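Sugar-phosphate aldolase (Thermotoga maritima, PDB 1PVT) belongs to the class II aldolase and adducin family and folds as a mixed beta sheet with helices packed against it. Local coordinates at residues S31-E36 and P56-L61; E39-K44 and E91-N96; K78-H83 and G97-E102; K121-T126 and V197-D202. All coordinates share one frame; numbering follows the deposited sequence.

Interaction 1. Residues S31-E36 and P56-L61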
loop_
_atom_site.group_PDB
_atom_site.type_symbol
_atom_site.label_atom_id
_atom_site.label_comp_id
_atom_site.label_asym_id
_atom_site.label_seq_id
_atom_site.Cartn_x
_atom_site.Cartn_y
_atom_site.Cartn_z
ATOM N N SER A 31 -1.306 -5.607 0.027
ATOM C CA SER A 31 -0.361 -6.711 -0.157
ATOM C C SER A 31 0.349 -7.043 1.158
ATOM O O SER A 31 0.877 -6.158 1.855
ATOM C CB SER A 31 0.680 -6.378 -1.239
ATOM O OG SER A 31 1.573 -5.351 -0.809
ATOM N N VAL A 32 0.348 -8.327 1.499
ATOM C CA VAL A 32 0.990 -8.772 2.726
ATOM C C VAL A 32 1.985 -9.871 2.385
ATOM O O VAL A 32 1.694 -10.774 1.592
ATOM C CB VAL A 32 -0.044 -9.319 3.753
ATOM C CG1 VAL A 32 0.629 -9.541 5.119
ATOM C CG2 VAL A 32 -1.210 -8.348 3.880
ATOM N N ARG A 33 3.160 -9.783 2.994
ATOM C CA ARG A 33 4.211 -10.756 2.764
ATOM C C ARG A 33 4.151 -11.846 3.819
ATOM O O ARG A 33 4.262 -11.576 5.012
ATOM C CB ARG A 33 5.568 -10.050 2.791
ATOM C CG ARG A 33 6.760 -10.953 2.594
ATOM C CD ARG A 33 7.954 -10.155 2.107
ATOM N NE ARG A 33 8.153 -8.913 2.856
ATOM C CZ ARG A 33 8.729 -8.829 4.051
ATOM N NH1 ARG A 33 9.176 -9.917 4.659
ATOM N NH2 ARG A 33 8.868 -7.648 4.632
ATOM N N LEU A 34 3.942 -13.076 3.372
ATOM C CA LEU A 34 3.892 -14.214 4.275
ATOM C C LEU A 34 5.324 -14.652 4.583
ATOM O O LEU A 34 6.177 -14.715 3.691
ATOM C CB LEU A 34 3.116 -15.361 3.625
ATOM C CG LEU A 34 1.637 -15.520 3.980
ATOM C CD1 LEU A 34 1.104 -14.240 4.601
ATOM C CD2 LEU A 34 0.853 -15.913 2.727
ATOM N N ASP A 35 5.580 -14.950 5.852
ATOM C CA ASP A 35 6.901 -15.379 6.321
ATOM C C ASP A 35 7.201 -16.855 6.017
ATOM O O ASP A 35 8.107 -17.179 5.245
ATOM C CB ASP A 35 6.988 -15.132 7.828
ATOM C CG ASP A 35 5.664 -15.394 8.533
ATOM O OD1 ASP A 35 4.679 -14.667 8.258
ATOM O OD2 ASP A 35 5.602 -16.334 9.353
ATOM N N GLU A 36 6.428 -17.741 6.634
ATOM C CA GLU A 36 6.594 -19.174 6.452
ATOM C C GLU A 36 6.172 -19.562 5.041
ATOM O O GLU A 36 6.601 -18.946 4.063
ATOM C CB GLU A 36 5.736 -19.908 7.477
ATOM C CG GLU A 36 5.769 -19.243 8.837
ATOM C CD GLU A 36 4.639 -19.685 9.736
ATOM O OE1 GLU A 36 4.672 -20.844 10.194
ATOM O OE2 GLU A 36 3.717 -18.873 9.977
ATOM N N PRO A 56 14.782 -12.389 -3.759
ATOM C CA PRO A 56 14.607 -13.638 -3.003
ATOM C C PRO A 56 13.256 -14.315 -3.246
ATOM O O PRO A 56 12.400 -13.799 -3.964
ATOM C CB PRO A 56 14.768 -13.190 -1.551
ATOM C CG PRO A 56 15.729 -12.038 -1.661
ATOM C CD PRO A 56 15.201 -11.288 -2.869
ATOM N N GLU A 57 13.079 -15.481 -2.643
ATOM C CA GLU A 57 11.834 -16.221 -2.777
ATOM C C GLU A 57 10.898 -15.761 -1.668
ATOM O O GLU A 57 11.358 -15.435 -0.571
ATOM C CB GLU A 57 12.103 -17.713 -2.622
ATOM C CG GLU A 57 10.857 -18.532 -2.370
ATOM C CD GLU A 57 11.165 -19.834 -1.657
ATOM O OE1 GLU A 57 11.845 -19.789 -0.607
ATOM O OE2 GLU A 57 10.726 -20.898 -2.141
HETATM N N MSE A 58 9.594 -15.728 -1.951
HETATM C CA MSE A 58 8.600 -15.315 -0.954
HETATM C C MSE A 58 7.179 -15.700 -1.329
HETATM O O MSE A 58 6.905 -16.119 -2.448
HETATM C CB MSE A 58 8.638 -13.797 -0.736
HETATM C CG MSE A 58 8.216 -12.992 -1.964
HETATM SE SE MSE A 58 7.750 -11.123 -1.638
HETATM C CE MSE A 58 9.475 -10.279 -1.891
ATOM N N TYR A 59 6.284 -15.554 -0.362
ATOM C CA TYR A 59 4.867 -15.826 -0.555
ATOM C C TYR A 59 4.153 -14.545 -0.171
ATOM O O TYR A 59 4.322 -14.047 0.939
ATOM C CB TYR A 59 4.377 -16.925 0.378
ATOM C CG TYR A 59 4.896 -18.299 0.081
ATOM C CD1 TYR A 59 4.260 -19.129 -0.838
ATOM C CD2 TYR A 59 5.993 -18.799 0.771
ATOM C CE1 TYR A 59 4.703 -20.432 -1.049
ATOM C CE2 TYR A 59 6.445 -20.089 0.565
ATOM C CZ TYR A 59 5.800 -20.906 -0.336
ATOM O OH TYR A 59 6.254 -22.198 -0.482
ATOM N N LEU A 60 3.366 -13.994 -1.080
ATOM C CA LEU A 60 2.654 -12.785 -0.734
ATOM C C LEU A 60 1.204 -12.790 -1.208
ATOM O O LEU A 60 0.863 -13.314 -2.282
ATOM C CB LEU A 60 3.384 -11.539 -1.264
ATOM C CG LEU A 60 2.958 -10.972 -2.623
ATOM C CD1 LEU A 60 3.303 -9.488 -2.714
ATOM C CD2 LEU A 60 3.620 -11.765 -3.733
ATOM N N LEU A 61 0.361 -12.213 -0.355
ATOM C CA LEU A 61 -1.063 -12.075 -0.591
ATOM C C LEU A 61 -1.256 -10.679 -1.147
ATOM O O LEU A 61 -0.783 -9.703 -0.567
ATOM C CB LEU A 61 -1.826 -12.219 0.730
ATOM C CG LEU A 61 -2.063 -13.631 1.282
ATOM C CD1 LEU A 61 -2.361 -13.576 2.776
ATOM C CD2 LEU A 61 -3.204 -14.285 0.499
#
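V32 and L61 face each other as a hydrogen-bonded antiparallel pair, and R33 with L60 forms the next, non-hydrogen-bonded pair. The segments are neighbouring strands in the mixed sheet of this aldolase-family fold. V32 N donates to L61 O at 2.7 Å, and the return bond, L61 N to V32 O, is 2.8 Å. L61 O also receives a CA-H from S31. Farther along, L34 N donates to Y59 O, so three backbone bonds tie the two segments.

The Y59 side chain can be followed outward. Its CB packs on L34 CB at 3.8 Å. CG stands anti to the carbonyl carbon (chi1 -69°), which sends the ring along the sheet toward the loop after strand 28-34. There CD2 lies 3.4 Å from E36 O, which approaches the ring obliquely. H83 of the adjoining strand stacks on this ring. At the tip, OH is hydrogen-bonded to Y41 OH.

V32, L34, Y59 and L61 share one face of the sheet. L34 CD1 and CD2 both reach L61 CD1, each at 4.0 Å. Helix 2-19 covers V32 and L61 here, through I10 on V32 and T6 and I7 on L61.

R33 and L60 point to the other face, under helix 103-115. H110 touches R33, M58 and L60. The arginine chain crosses selenomethionine M58 at about a right angle, with R33 CD 3.9 Å from M58 SE.

Interaction 2. Residues E39-K44 and E91-N96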
loop_
_atom_site.group_PDB
_atom_site.type_symbol
_atom_site.label_atom_id
_atom_site.label_comp_id
_atom_site.label_asym_id
_atom_site.label_seq_id
_atom_site.Cartn_x
_atom_site.Cartn_y
_atom_site.Cartn_z
ATOM N N GLU A 39 0.172 -23.663 4.243
ATOM C CA GLU A 39 -0.123 -25.056 4.594
ATOM C C GLU A 39 -0.987 -25.697 3.507
ATOM O O GLU A 39 -0.649 -26.757 2.975
ATOM C CB GLU A 39 -0.845 -25.151 5.954
ATOM C CG GLU A 39 -1.457 -26.545 6.247
ATOM C CD GLU A 39 -1.987 -26.707 7.675
ATOM O OE1 GLU A 39 -2.755 -25.832 8.144
ATOM O OE2 GLU A 39 -1.639 -27.723 8.321
ATOM N N GLY A 40 -2.107 -25.057 3.185
ATOM C CA GLY A 40 -2.969 -25.583 2.145
ATOM C C GLY A 40 -2.293 -25.354 0.808
ATOM O O GLY A 40 -2.782 -24.592 -0.034
ATOM N N TYR A 41 -1.148 -26.002 0.614
ATOM C CA TYR A 41 -0.412 -25.841 -0.629
ATOM C C TYR A 41 -1.260 -26.338 -1.784
ATOM O O TYR A 41 -1.653 -27.506 -1.821
ATOM C CB TYR A 41 0.926 -26.591 -0.588
ATOM C CG TYR A 41 2.044 -25.709 -1.077
ATOM C CD1 TYR A 41 2.934 -25.106 -0.178
ATOM C CD2 TYR A 41 2.149 -25.381 -2.434
ATOM C CE1 TYR A 41 3.895 -24.194 -0.618
ATOM C CE2 TYR A 41 3.099 -24.470 -2.885
ATOM C CZ TYR A 41 3.969 -23.880 -1.975
ATOM O OH TYR A 41 4.902 -22.975 -2.431
ATOM N N GLU A 42 -1.543 -25.444 -2.726
ATOM C CA GLU A 42 -2.377 -25.795 -3.861
ATOM C C GLU A 42 -2.110 -24.940 -5.098
ATOM O O GLU A 42 -2.813 -23.959 -5.335
ATOM C CB GLU A 42 -3.842 -25.664 -3.438
ATOM C CG GLU A 42 -4.245 -26.647 -2.338
ATOM C CD GLU A 42 -5.436 -26.182 -1.503
ATOM O OE1 GLU A 42 -6.469 -25.784 -2.089
ATOM O OE2 GLU A 42 -5.334 -26.231 -0.254
ATOM N N VAL A 43 -1.108 -25.309 -5.893
ATOM C CA VAL A 43 -0.798 -24.545 -7.096
ATOM C C VAL A 43 -1.901 -24.713 -8.126
ATOM O O VAL A 43 -2.125 -25.804 -8.644
ATOM C CB VAL A 43 0.528 -24.985 -7.710
ATOM C CG1 VAL A 43 0.806 -24.189 -8.969
ATOM C CG2 VAL A 43 1.638 -24.779 -6.708
ATOM N N LYS A 44 -2.591 -23.617 -8.418
ATOM C CA LYS A 44 -3.693 -23.632 -9.366
ATOM C C LYS A 44 -3.222 -23.066 -10.693
ATOM O O LYS A 44 -3.707 -23.453 -11.751
ATOM C CB LYS A 44 -4.852 -22.785 -8.823
ATOM C CG LYS A 44 -6.273 -23.192 -9.273
ATOM C CD LYS A 44 -6.521 -23.042 -10.782
ATOM C CE LYS A 44 -6.373 -24.375 -11.517
ATOM N NZ LYS A 44 -7.340 -25.410 -11.041
ATOM N N GLU A 91 3.754 -18.443 -9.235
ATOM C CA GLU A 91 2.590 -19.317 -9.266
ATOM C C GLU A 91 1.449 -18.865 -8.350
ATOM O O GLU A 91 1.679 -18.306 -7.277
ATOM C CB GLU A 91 3.033 -20.744 -8.930
ATOM C CG GLU A 91 4.009 -20.831 -7.753
ATOM C CD GLU A 91 4.630 -22.220 -7.588
ATOM O OE1 GLU A 91 5.243 -22.481 -6.521
ATOM O OE2 GLU A 91 4.511 -23.045 -8.528
ATOM N N ILE A 92 0.220 -19.098 -8.797
ATOM C CA ILE A 92 -0.953 -18.721 -8.033
ATOM C C ILE A 92 -1.495 -19.885 -7.215
ATOM O O ILE A 92 -1.870 -20.919 -7.766
ATOM C CB ILE A 92 -2.060 -18.230 -8.951
ATOM C CG1 ILE A 92 -1.582 -16.982 -9.690
ATOM C CG2 ILE A 92 -3.318 -17.963 -8.144
ATOM C CD1 ILE A 92 -2.592 -16.434 -10.694
ATOM N N LEU A 93 -1.527 -19.704 -5.896
ATOM C CA LEU A 93 -2.037 -20.711 -4.959
ATOM C C LEU A 93 -3.525 -20.463 -4.701
ATOM O O LEU A 93 -4.333 -21.395 -4.740
ATOM C CB LEU A 93 -1.270 -20.650 -3.630
ATOM C CG LEU A 93 0.084 -21.366 -3.503
ATOM C CD1 LEU A 93 1.032 -20.912 -4.602
ATOM C CD2 LEU A 93 0.681 -21.090 -2.123
ATOM N N HIS A 94 -3.876 -19.207 -4.420
ATOM C CA HIS A 94 -5.268 -18.820 -4.199
ATOM C C HIS A 94 -5.596 -17.604 -5.075
ATOM O O HIS A 94 -4.708 -16.810 -5.417
ATOM C CB HIS A 94 -5.531 -18.510 -2.712
ATOM C CG HIS A 94 -6.961 -18.140 -2.410
ATOM N ND1 HIS A 94 -8.035 -18.670 -3.100
ATOM C CD2 HIS A 94 -7.491 -17.300 -1.486
ATOM C CE1 HIS A 94 -9.161 -18.170 -2.618
ATOM N NE2 HIS A 94 -8.858 -17.336 -1.637
ATOM N N GLY A 95 -6.868 -17.485 -5.456
ATOM C CA GLY A 95 -7.302 -16.374 -6.282
ATOM C C GLY A 95 -8.129 -16.822 -7.468
ATOM O O GLY A 95 -8.165 -18.002 -7.795
ATOM N N ASN A 96 -8.802 -15.879 -8.116
ATOM C CA ASN A 96 -9.619 -16.196 -9.273
ATOM C C ASN A 96 -9.077 -15.546 -10.528
ATOM O O ASN A 96 -9.422 -15.943 -11.639
ATOM C CB ASN A 96 -11.057 -15.756 -9.032
ATOM C CG ASN A 96 -11.897 -16.862 -8.449
ATOM O OD1 ASN A 96 -11.396 -17.719 -7.723
ATOM N ND2 ASN A 96 -13.187 -16.846 -8.757
#
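L93 and V43 bring their CA atoms nearest across the two segments, 4.6 Å apart, where the loop before strand 45-49 meets the end of strand 89-92. The tight part is mostly main chain. K44 N donates to I92 O at 2.9 Å, with an N-H...O angle of 160°. K44 CB rests on the same carbonyl oxygen. One residue back, E42 O takes a CA-H contact from L93 CA at 3.4 Å. L93 is buried and is the most covered residue of the contact. Its CD2 lies over one face of the Y41 ring, offset toward the rim and 4.2 Å from Y41 CE2.

The solvent side belongs to the loop, where E42, V43 and K44 are exposed, as is Y41, whose ring still has L93 over one face. V43 sets both methyls against the carboxylate of E91: CG2 is 3.8 Å and CG1 3.9 Å from E91 OE2. The two side chains cross at about a right angle. E91 is extended beyond CG, which carries its carboxylate out to V43. K44 leaves the contact after CB, its chain bent at three torsions.

L93 and H94 both face L81, a classic beta bulge, and the chain turns a corner at L93. Around it, strand 79-84 lies on one side of strand 89-92, and L81 touches L93. On the other side I92 bonds through its backbone to S45, where edge strand 45-49 begins.

Interaction 3. Residues K78-H83 and G97-E102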
loop_
_atom_site.group_PDB
_atom_site.type_symbol
_atom_site.label_atom_id
_atom_site.label_comp_id
_atom_site.label_asym_id
_atom_site.label_seq_id
_atom_site.Cartn_x
_atom_site.Cartn_y
_atom_site.Cartn_z
ATOM N N LYS A 78 -11.139 -12.652 -4.201
ATOM C CA LYS A 78 -10.565 -11.441 -4.783
ATOM C C LYS A 78 -9.176 -11.181 -4.204
ATOM O O LYS A 78 -8.598 -10.124 -4.433
ATOM C CB LYS A 78 -11.444 -10.226 -4.490
ATOM C CG LYS A 78 -12.894 -10.354 -4.914
ATOM C CD LYS A 78 -13.100 -10.118 -6.404
ATOM C CE LYS A 78 -14.592 -10.064 -6.765
ATOM N NZ LYS A 78 -14.838 -9.613 -8.171
ATOM N N ILE A 79 -8.649 -12.130 -3.435
ATOM C CA ILE A 79 -7.317 -11.979 -2.848
ATOM C C ILE A 79 -6.416 -13.094 -3.357
ATOM O O ILE A 79 -6.790 -14.261 -3.308
ATOM C CB ILE A 79 -7.362 -12.046 -1.304
ATOM C CG1 ILE A 79 -8.159 -10.854 -0.754
ATOM C CG2 ILE A 79 -5.934 -12.081 -0.741
ATOM C CD1 ILE A 79 -8.266 -10.814 0.757
ATOM N N CYS A 80 -5.229 -12.733 -3.842
ATOM C CA CYS A 80 -4.294 -13.719 -4.377
ATOM C C CYS A 80 -3.150 -14.092 -3.446
ATOM O O CYS A 80 -2.508 -13.233 -2.839
ATOM C CB CYS A 80 -3.702 -13.236 -5.711
ATOM S SG CYS A 80 -4.856 -13.151 -7.104
ATOM N N LEU A 81 -2.929 -15.396 -3.325
ATOM C CA LEU A 81 -1.827 -15.918 -2.535
ATOM C C LEU A 81 -0.845 -16.314 -3.614
ATOM O O LEU A 81 -1.183 -17.063 -4.526
ATOM C CB LEU A 81 -2.214 -17.160 -1.745
ATOM C CG LEU A 81 -0.953 -17.867 -1.233
ATOM C CD1 LEU A 81 -0.165 -16.951 -0.312
ATOM C CD2 LEU A 81 -1.346 -19.124 -0.503
ATOM N N LEU A 82 0.371 -15.811 -3.519
ATOM C CA LEU A 82 1.338 -16.117 -4.546
ATOM C C LEU A 82 2.668 -16.561 -4.005
ATOM O O LEU A 82 3.065 -16.192 -2.898
ATOM C CB LEU A 82 1.563 -14.886 -5.406
ATOM C CG LEU A 82 0.307 -14.218 -5.941
ATOM C CD1 LEU A 82 0.713 -12.909 -6.587
ATOM C CD2 LEU A 82 -0.415 -15.142 -6.930
ATOM N N HIS A 83 3.359 -17.364 -4.799
ATOM C CA HIS A 83 4.683 -17.810 -4.429
ATOM C C HIS A 83 5.585 -17.120 -5.448
ATOM O O HIS A 83 5.465 -17.340 -6.664
ATOM C CB HIS A 83 4.804 -19.332 -4.520
ATOM C CG HIS A 83 6.112 -19.860 -4.015
ATOM N ND1 HIS A 83 6.683 -19.430 -2.835
ATOM C CD2 HIS A 83 6.963 -20.780 -4.530
ATOM C CE1 HIS A 83 7.829 -20.059 -2.646
ATOM N NE2 HIS A 83 8.022 -20.884 -3.660
ATOM N N GLY A 97 -8.220 -14.547 -10.348
ATOM C CA GLY A 97 -7.628 -13.868 -11.487
ATOM C C GLY A 97 -6.145 -13.629 -11.275
ATOM O O GLY A 97 -5.516 -14.279 -10.442
ATOM N N LYS A 98 -5.575 -12.711 -12.042
ATOM C CA LYS A 98 -4.168 -12.387 -11.888
ATOM C C LYS A 98 -4.127 -11.270 -10.869
ATOM O O LYS A 98 -5.105 -10.547 -10.700
ATOM C CB LYS A 98 -3.580 -11.902 -13.210
ATOM C CG LYS A 98 -3.517 -12.979 -14.258
ATOM C CD LYS A 98 -3.072 -12.430 -15.592
ATOM C CE LYS A 98 -2.727 -13.557 -16.558
ATOM N NZ LYS A 98 -1.566 -14.371 -16.074
ATOM N N PRO A 99 -3.000 -11.110 -10.166
ATOM C CA PRO A 99 -2.962 -10.028 -9.183
ATOM C C PRO A 99 -3.233 -8.677 -9.853
ATOM O O PRO A 99 -3.478 -8.588 -11.064
ATOM C CB PRO A 99 -1.541 -10.112 -8.624
ATOM C CG PRO A 99 -1.164 -11.536 -8.838
ATOM C CD PRO A 99 -1.723 -11.840 -10.197
ATOM N N THR A 100 -3.188 -7.627 -9.045
ATOM C CA THR A 100 -3.412 -6.279 -9.530
ATOM C C THR A 100 -2.304 -5.848 -10.480
ATOM O O THR A 100 -1.183 -6.340 -10.414
ATOM C CB THR A 100 -3.455 -5.283 -8.364
ATOM O OG1 THR A 100 -3.226 -3.962 -8.864
ATOM C CG2 THR A 100 -2.392 -5.618 -7.338
ATOM N N SER A 101 -2.627 -4.914 -11.358
ATOM C CA SER A 101 -1.655 -4.392 -12.298
ATOM C C SER A 101 -0.411 -3.880 -11.557
ATOM O O SER A 101 0.708 -4.037 -12.045
ATOM C CB SER A 101 -2.266 -3.235 -13.099
ATOM O OG SER A 101 -3.537 -3.572 -13.632
ATOM N N GLU A 102 -0.595 -3.267 -10.388
ATOM C CA GLU A 102 0.550 -2.730 -9.649
ATOM C C GLU A 102 1.317 -3.763 -8.839
ATOM O O GLU A 102 2.133 -3.436 -7.972
ATOM C CB GLU A 102 0.125 -1.551 -8.757
ATOM C CG GLU A 102 -0.979 -1.821 -7.764
ATOM C CD GLU A 102 -1.420 -0.549 -7.064
ATOM O OE1 GLU A 102 -1.761 0.423 -7.769
ATOM O OE2 GLU A 102 -1.429 -0.516 -5.817
#
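P99 packs its ring against L82 and C80, closing the loop between strand 89-92 and helix 103-115 onto a strand of the mixed sheet. The contact is small and mostly apolar, with no hydrogen bonds between the segments. L82 CD1 makes the close approach, 3.2 Å from P99 CG, while L82 CD2 lies farther off on the same side of P99 CG, at 4.1 Å. C80 CB stands 4.4 Å from P99 CG. With SG anti to the carbonyl carbon (chi1 -68°), the sulfur reaches the loop backbone. It lies 3.6 Å from G97 O and 4.1 Å from P99 N.

The next shell sets both partners. C80 and L82 point to the same face of strand 79-84. Their backbones bond to I62 and L60 of strand 58-63, which fixes their height in the sheet. Y90 touches both L82 and P99, and I62 also packs on P99. The proline thus sits over three adjacent strands. I79 and L81 point to the opposite face, where I7, I10 and M3 of helix 2-19 meet them.

Farther out the loop prepares the start of helix 103-115. K98 NZ is hydrogen-bonded to N47 OD1. E102 holds the N-cap position, and its OE2 is hydrogen-bonded to H106 NE2 and, weakly, to H125 ND1. T100 closes an ST turn: its OG1 takes the backbone N-H of E102, with N to OG1 at 3.1 Å.

Interaction 4. Residues K121-T126 and V197-D202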
loop_
_atom_site.group_PDB
_atom_site.type_symbol
_atom_site.label_atom_id
_atom_site.label_comp_id
_atom_site.label_asym_id
_atom_site.label_seq_id
_atom_site.Cartn_x
_atom_site.Cartn_y
_atom_site.Cartn_z
ATOM N N LYS A 121 5.796 -6.075 6.925
ATOM C CA LYS A 121 5.267 -7.103 6.025
ATOM C C LYS A 121 4.008 -6.683 5.221
ATOM O O LYS A 121 3.601 -7.401 4.305
ATOM C CB LYS A 121 4.954 -8.374 6.824
ATOM C CG LYS A 121 3.802 -8.173 7.799
ATOM C CD LYS A 121 3.054 -9.469 8.174
ATOM C CE LYS A 121 1.699 -9.148 8.862
ATOM N NZ LYS A 121 0.890 -10.354 9.268
ATOM N N ALA A 122 3.410 -5.529 5.535
ATOM C CA ALA A 122 2.193 -5.086 4.833
ATOM C C ALA A 122 2.223 -3.748 4.078
ATOM O O ALA A 122 2.835 -2.782 4.523
ATOM C CB ALA A 122 1.025 -5.079 5.814
ATOM N N ILE A 123 1.532 -3.711 2.937
ATOM C CA ILE A 123 1.425 -2.510 2.092
ATOM C C ILE A 123 -0.017 -2.191 1.644
ATOM O O ILE A 123 -0.687 -3.011 1.001
ATOM C CB ILE A 123 2.247 -2.631 0.807
ATOM C CG1 ILE A 123 3.719 -2.816 1.141
ATOM C CG2 ILE A 123 2.053 -1.373 -0.038
ATOM C CD1 ILE A 123 4.570 -3.012 -0.078
ATOM N N VAL A 124 -0.478 -0.987 1.964
ATOM C CA VAL A 124 -1.822 -0.567 1.603
ATOM C C VAL A 124 -1.704 0.655 0.716
ATOM O O VAL A 124 -1.097 1.644 1.119
ATOM C CB VAL A 124 -2.654 -0.171 2.861
ATOM C CG1 VAL A 124 -3.979 0.402 2.445
ATOM C CG2 VAL A 124 -2.890 -1.363 3.750
ATOM N N HIS A 125 -2.264 0.581 -0.490
ATOM C CA HIS A 125 -2.248 1.712 -1.419
ATOM C C HIS A 125 -3.686 2.147 -1.749
ATOM O O HIS A 125 -4.488 1.349 -2.255
ATOM C CB HIS A 125 -1.526 1.354 -2.720
ATOM C CG HIS A 125 -1.698 2.379 -3.800
ATOM N ND1 HIS A 125 -2.315 2.100 -5.000
ATOM C CD2 HIS A 125 -1.373 3.693 -3.841
ATOM C CE1 HIS A 125 -2.364 3.199 -5.734
ATOM N NE2 HIS A 125 -1.799 4.180 -5.053
ATOM N N THR A 126 -4.005 3.409 -1.472
ATOM C CA THR A 126 -5.349 3.909 -1.727
ATOM C C THR A 126 -5.306 5.400 -2.066
ATOM O O THR A 126 -4.243 6.014 -2.022
ATOM C CB THR A 126 -6.253 3.635 -0.491
ATOM O OG1 THR A 126 -7.633 3.736 -0.866
ATOM C CG2 THR A 126 -5.940 4.608 0.633
ATOM N N VAL A 197 0.771 5.160 -0.240
ATOM C CA VAL A 197 1.124 3.781 0.044
ATOM C C VAL A 197 1.632 3.736 1.471
ATOM O O VAL A 197 2.523 4.496 1.828
ATOM C CB VAL A 197 2.256 3.310 -0.848
ATOM C CG1 VAL A 197 2.517 1.839 -0.592
ATOM C CG2 VAL A 197 1.916 3.566 -2.296
ATOM N N ALA A 198 1.084 2.843 2.284
ATOM C CA ALA A 198 1.508 2.756 3.674
ATOM C C ALA A 198 2.013 1.375 4.038
ATOM O O ALA A 198 1.513 0.370 3.536
ATOM C CB ALA A 198 0.365 3.149 4.590
ATOM N N PHE A 199 2.996 1.332 4.931
ATOM C CA PHE A 199 3.596 0.068 5.344
ATOM C C PHE A 199 3.388 -0.147 6.833
ATOM O O PHE A 199 3.015 0.779 7.549
ATOM C CB PHE A 199 5.099 0.084 5.035
ATOM C CG PHE A 199 5.437 0.716 3.715
ATOM C CD1 PHE A 199 6.260 1.833 3.658
ATOM C CD2 PHE A 199 4.904 0.217 2.530
ATOM C CE1 PHE A 199 6.546 2.444 2.439
ATOM C CE2 PHE A 199 5.185 0.823 1.298
ATOM C CZ PHE A 199 6.004 1.935 1.253
ATOM N N GLY A 200 3.633 -1.367 7.299
ATOM C CA GLY A 200 3.475 -1.638 8.714
ATOM C C GLY A 200 3.727 -3.078 9.103
ATOM O O GLY A 200 3.782 -3.963 8.247
ATOM N N LYS A 201 3.879 -3.317 10.402
ATOM C CA LYS A 201 4.112 -4.668 10.904
ATOM C C LYS A 201 3.032 -5.613 10.340
ATOM O O LYS A 201 3.300 -6.789 10.105
ATOM C CB LYS A 201 4.080 -4.691 12.445
ATOM C CG LYS A 201 4.927 -3.619 13.136
ATOM C CD LYS A 201 6.406 -3.735 12.789
ATOM C CE LYS A 201 7.209 -2.519 13.294
ATOM N NZ LYS A 201 7.295 -2.407 14.783
ATOM N N ASP A 202 1.816 -5.097 10.142
ATOM C CA ASP A 202 0.707 -5.881 9.588
ATOM C C ASP A 202 -0.273 -4.946 8.877
ATOM O O ASP A 202 -0.254 -3.730 9.107
ATOM C CB ASP A 202 -0.009 -6.677 10.687
ATOM C CG ASP A 202 -0.593 -5.794 11.774
ATOM O OD1 ASP A 202 -0.403 -4.557 11.717
ATOM O OD2 ASP A 202 -1.244 -6.345 12.694
#
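Two neighbouring antiparallel strands in the interior of the mixed sheet, 122-126 and 196-200, meet close to the centre of the chain. V124 and A198 make the regular hydrogen-bonded pair. V124 N donates to A198 O at 2.9 Å, and A198 N donates to V124 O at 2.7 Å. Toward G200 the pairing is looser. G200 O receives A122 N at 3.2 Å and, weakly, K121 N. The return bond from G200 N to A122 O is also weak. F199 CA-H adds a contact to A122 O.

One face carries I123, H125, V197 and F199. I123 splits its two branches between neighbours. CG2 meets V197 CG1 at 3.3 Å, and CG1 reaches the edge of the F199 ring, 3.5 Å from CD2. V197 CG2 rests obliquely on the imidazole of H125, 3.6 Å from CD2. H125 NE2 is hydrogen-bonded to H194 O.

At the far end, K121 passes D202, with K121 CE 3.5 Å from D202 CB, though the placement of this lysine chain is doubtful. The charged ends do not meet. D202 is an N-cap, and its OD1 accepts from E205 N.

I109 of helix 103-115 touches I123 and F199, and F113 meets the F199 ring edge-to-face. Helix 203-224 covers V124 and A198 from the opposite face. Strand 28-34 flanks strand 122-126, and strand 188-191 flanks strand 196-200.

Overall arrangement
All four contacts belong to one mixed beta sheet of the class II aldolase and adducin fold. Interaction 2 is at one end, beside edge strand 45-49. Interactions 3 and 1 follow through strands 79-84 and 58-63, and interaction 4 lies about 4 Å from the centre of the molecule. Neighbouring centres are about 11 to 13 Å apart along this path; those of interactions 2 and 4 are about 23 Å apart. Backbone bonds join 1 to 3 through L60 and L82, and 1 to 4 through S31 and I123. Along the chain, 2 crosses both 1 and 3, whereas 4 comes last. Helix 103-115, entered from the loop of interaction 3, packs at interactions 1 and 4, so parts far apart in sequence meet on one sheet.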